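Long-range contact in D-xylonate dehydratase (Caulobacter crescentus, PDB 5OYN), which catalyses the dehydration of D-xylonate to 2-dehydro-3-deoxy-D-arabinonate, and of D-gluconate about as efficiently, using a [2Fe-2S] cluster and magnesium: residues G285-Q290 with F401-S406. Sequence-based numbering, arbitrary orientation.
Sequences GSTNAQ and FAIMKS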
loop_
_atom_site.group_PDB
_atom_site.type_symbol
_atom_site.label_atom_id
_atom_site.label_comp_id
_atom_site.label_asym_id
_atom_site.label_seq_id
_atom_site.Cartn_x
_atom_site.Cartn_y
_atom_site.Cartn_z
ATOM N N GLY A 285 -26.403 0.285 25.690
ATOM C CA GLY A 285 -25.121 0.929 25.495
ATOM C C GLY A 285 -24.300 1.118 26.761
ATOM O O GLY A 285 -24.731 0.891 27.890
ATOM N N SER A 286 -23.079 1.584 26.539
ATOM C CA SER A 286 -22.069 1.671 27.577
ATOM C C SER A 286 -22.190 2.958 28.385
ATOM O O SER A 286 -22.460 4.038 27.845
ATOM C CB SER A 286 -20.686 1.597 26.944
ATOM O OG SER A 286 -19.740 2.360 27.673
ATOM N N THR A 287 -21.946 2.836 29.687
ATOM C CA THR A 287 -21.891 3.995 30.568
ATOM C C THR A 287 -20.826 4.994 30.153
ATOM O O THR A 287 -20.861 6.148 30.588
ATOM C CB THR A 287 -21.611 3.538 31.991
ATOM O OG1 THR A 287 -20.307 2.939 32.033
ATOM C CG2 THR A 287 -22.676 2.522 32.440
ATOM N N ASN A 288 -19.852 4.581 29.353
ATOM C CA ASN A 288 -18.883 5.558 28.890
ATOM C C ASN A 288 -19.500 6.517 27.891
ATOM O O ASN A 288 -18.942 7.597 27.664
ATOM C CB ASN A 288 -17.671 4.848 28.302
ATOM C CG ASN A 288 -16.883 4.117 29.350
ATOM O OD1 ASN A 288 -16.838 4.537 30.501
ATOM N ND2 ASN A 288 -16.261 3.016 28.969
ATOM N N ALA A 289 -20.651 6.159 27.309
ATOM C CA ALA A 289 -21.335 7.086 26.416
ATOM C C ALA A 289 -21.677 8.386 27.128
ATOM O O ALA A 289 -21.684 9.452 26.495
ATOM C CB ALA A 289 -22.595 6.443 25.835
ATOM N N GLN A 290 -21.924 8.329 28.459
ATOM C CA GLN A 290 -22.402 9.513 29.165
ATOM C C GLN A 290 -21.349 10.615 29.193
ATOM O O GLN A 290 -21.623 11.715 28.685
ATOM C CB GLN A 290 -22.900 9.137 30.563
ATOM C CG GLN A 290 -23.240 10.335 31.440
ATOM C CD GLN A 290 -22.054 10.877 32.214
ATOM O OE1 GLN A 290 -21.435 10.166 32.999
ATOM N NE2 GLN A 290 -21.734 12.147 31.999
ATOM N N PHE A 401 -23.540 13.259 41.407
ATOM C CA PHE A 401 -23.985 12.600 40.187
ATOM C C PHE A 401 -23.220 11.296 40.020
ATOM O O PHE A 401 -22.021 11.225 40.310
ATOM C CB PHE A 401 -23.784 13.505 38.959
ATOM C CG PHE A 401 -24.048 12.822 37.640
ATOM C CD1 PHE A 401 -25.294 12.916 37.037
ATOM C CD2 PHE A 401 -23.043 12.106 36.989
ATOM C CE1 PHE A 401 -25.553 12.296 35.828
ATOM C CE2 PHE A 401 -23.291 11.475 35.771
ATOM C CZ PHE A 401 -24.553 11.572 35.189
ATOM N N ALA A 402 -23.928 10.272 39.558
ATOM C CA ALA A 402 -23.359 9.006 39.122
ATOM C C ALA A 402 -24.457 8.299 38.355
ATOM O O ALA A 402 -25.618 8.694 38.431
ATOM C CB ALA A 402 -22.862 8.144 40.282
ATOM N N ILE A 403 -24.083 7.271 37.590
ATOM C CA ILE A 403 -25.060 6.497 36.834
ATOM C C ILE A 403 -24.841 5.019 37.106
ATOM O O ILE A 403 -23.726 4.579 37.412
ATOM C CB ILE A 403 -24.993 6.787 35.322
ATOM C CG1 ILE A 403 -23.572 6.596 34.801
ATOM C CG2 ILE A 403 -25.494 8.186 35.021
ATOM C CD1 ILE A 403 -23.496 6.650 33.298
ATOM N N MET A 404 -25.924 4.253 36.998
ATOM C CA MET A 404 -25.904 2.817 37.226
ATOM C C MET A 404 -26.307 2.102 35.946
ATOM O O MET A 404 -27.219 2.548 35.243
ATOM C CB MET A 404 -26.840 2.429 38.362
ATOM C CG MET A 404 -26.547 1.079 39.001
ATOM S SD MET A 404 -28.053 0.377 39.692
ATOM C CE MET A 404 -27.516 -1.243 40.227
ATOM N N LYS A 405 -25.621 1.000 35.630
ATOM C CA LYS A 405 -25.919 0.265 34.400
ATOM C C LYS A 405 -27.150 -0.593 34.648
ATOM O O LYS A 405 -27.068 -1.729 35.107
ATOM C CB LYS A 405 -24.731 -0.571 33.941
ATOM C CG LYS A 405 -24.700 -0.761 32.408
ATOM C CD LYS A 405 -23.356 -1.290 31.857
ATOM C CE LYS A 405 -23.549 -1.902 30.462
ATOM N NZ LYS A 405 -22.294 -2.049 29.640
ATOM N N SER A 406 -28.317 -0.033 34.336
ATOM C CA SER A 406 -29.558 -0.753 34.578
ATOM C C SER A 406 -29.713 -1.935 33.639
ATOM O O SER A 406 -30.327 -2.941 34.018
ATOM C CB SER A 406 -30.747 0.189 34.412
ATOM O OG SER A 406 -30.425 1.476 34.902
HETATM O O HOH W 1 -20.202 0.086 30.919
#
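T287, Q290, I403 and K405 show how a capped helix start can rest on a β-strand: the type I turn S286–A289, leading into helix 289-299, meets the central strand, 401-404, of a three-stranded antiparallel sheet, joining the N- and C-terminal parts of this IlvD/Edd dehydratase. Apolar packing dominates. CD1 of I403 lies 3.7 Å from Q290 CB and also touches CB and the carbonyl oxygen of T287. CG2 of T287 abuts CG and CD of K405, the two side chains crossing nearly at right angles. Q290, bent at chi2 (-87°), places OE1 at the edge of the F401 ring, near its plane and 3.6 Å from F401 CE2, with the amide and ring planes 72° apart. That buried amide is satisfied by L576 O at NE2 and by N509 ND2 at OE1. Within the turn, S286 OG accepts from N288 N (2.8 Å), a capping bond, and S286 lies about 7 Å, side chain to ion, from the bound magnesium. A water forms a polar link across the contact: K405, extended beyond CG, reaches past T287, bonds weakly to A502 O, and donates from NZ (3.3 Å) to the water, which is also hydrogen-bonded to T287 OG1 (3.1 Å).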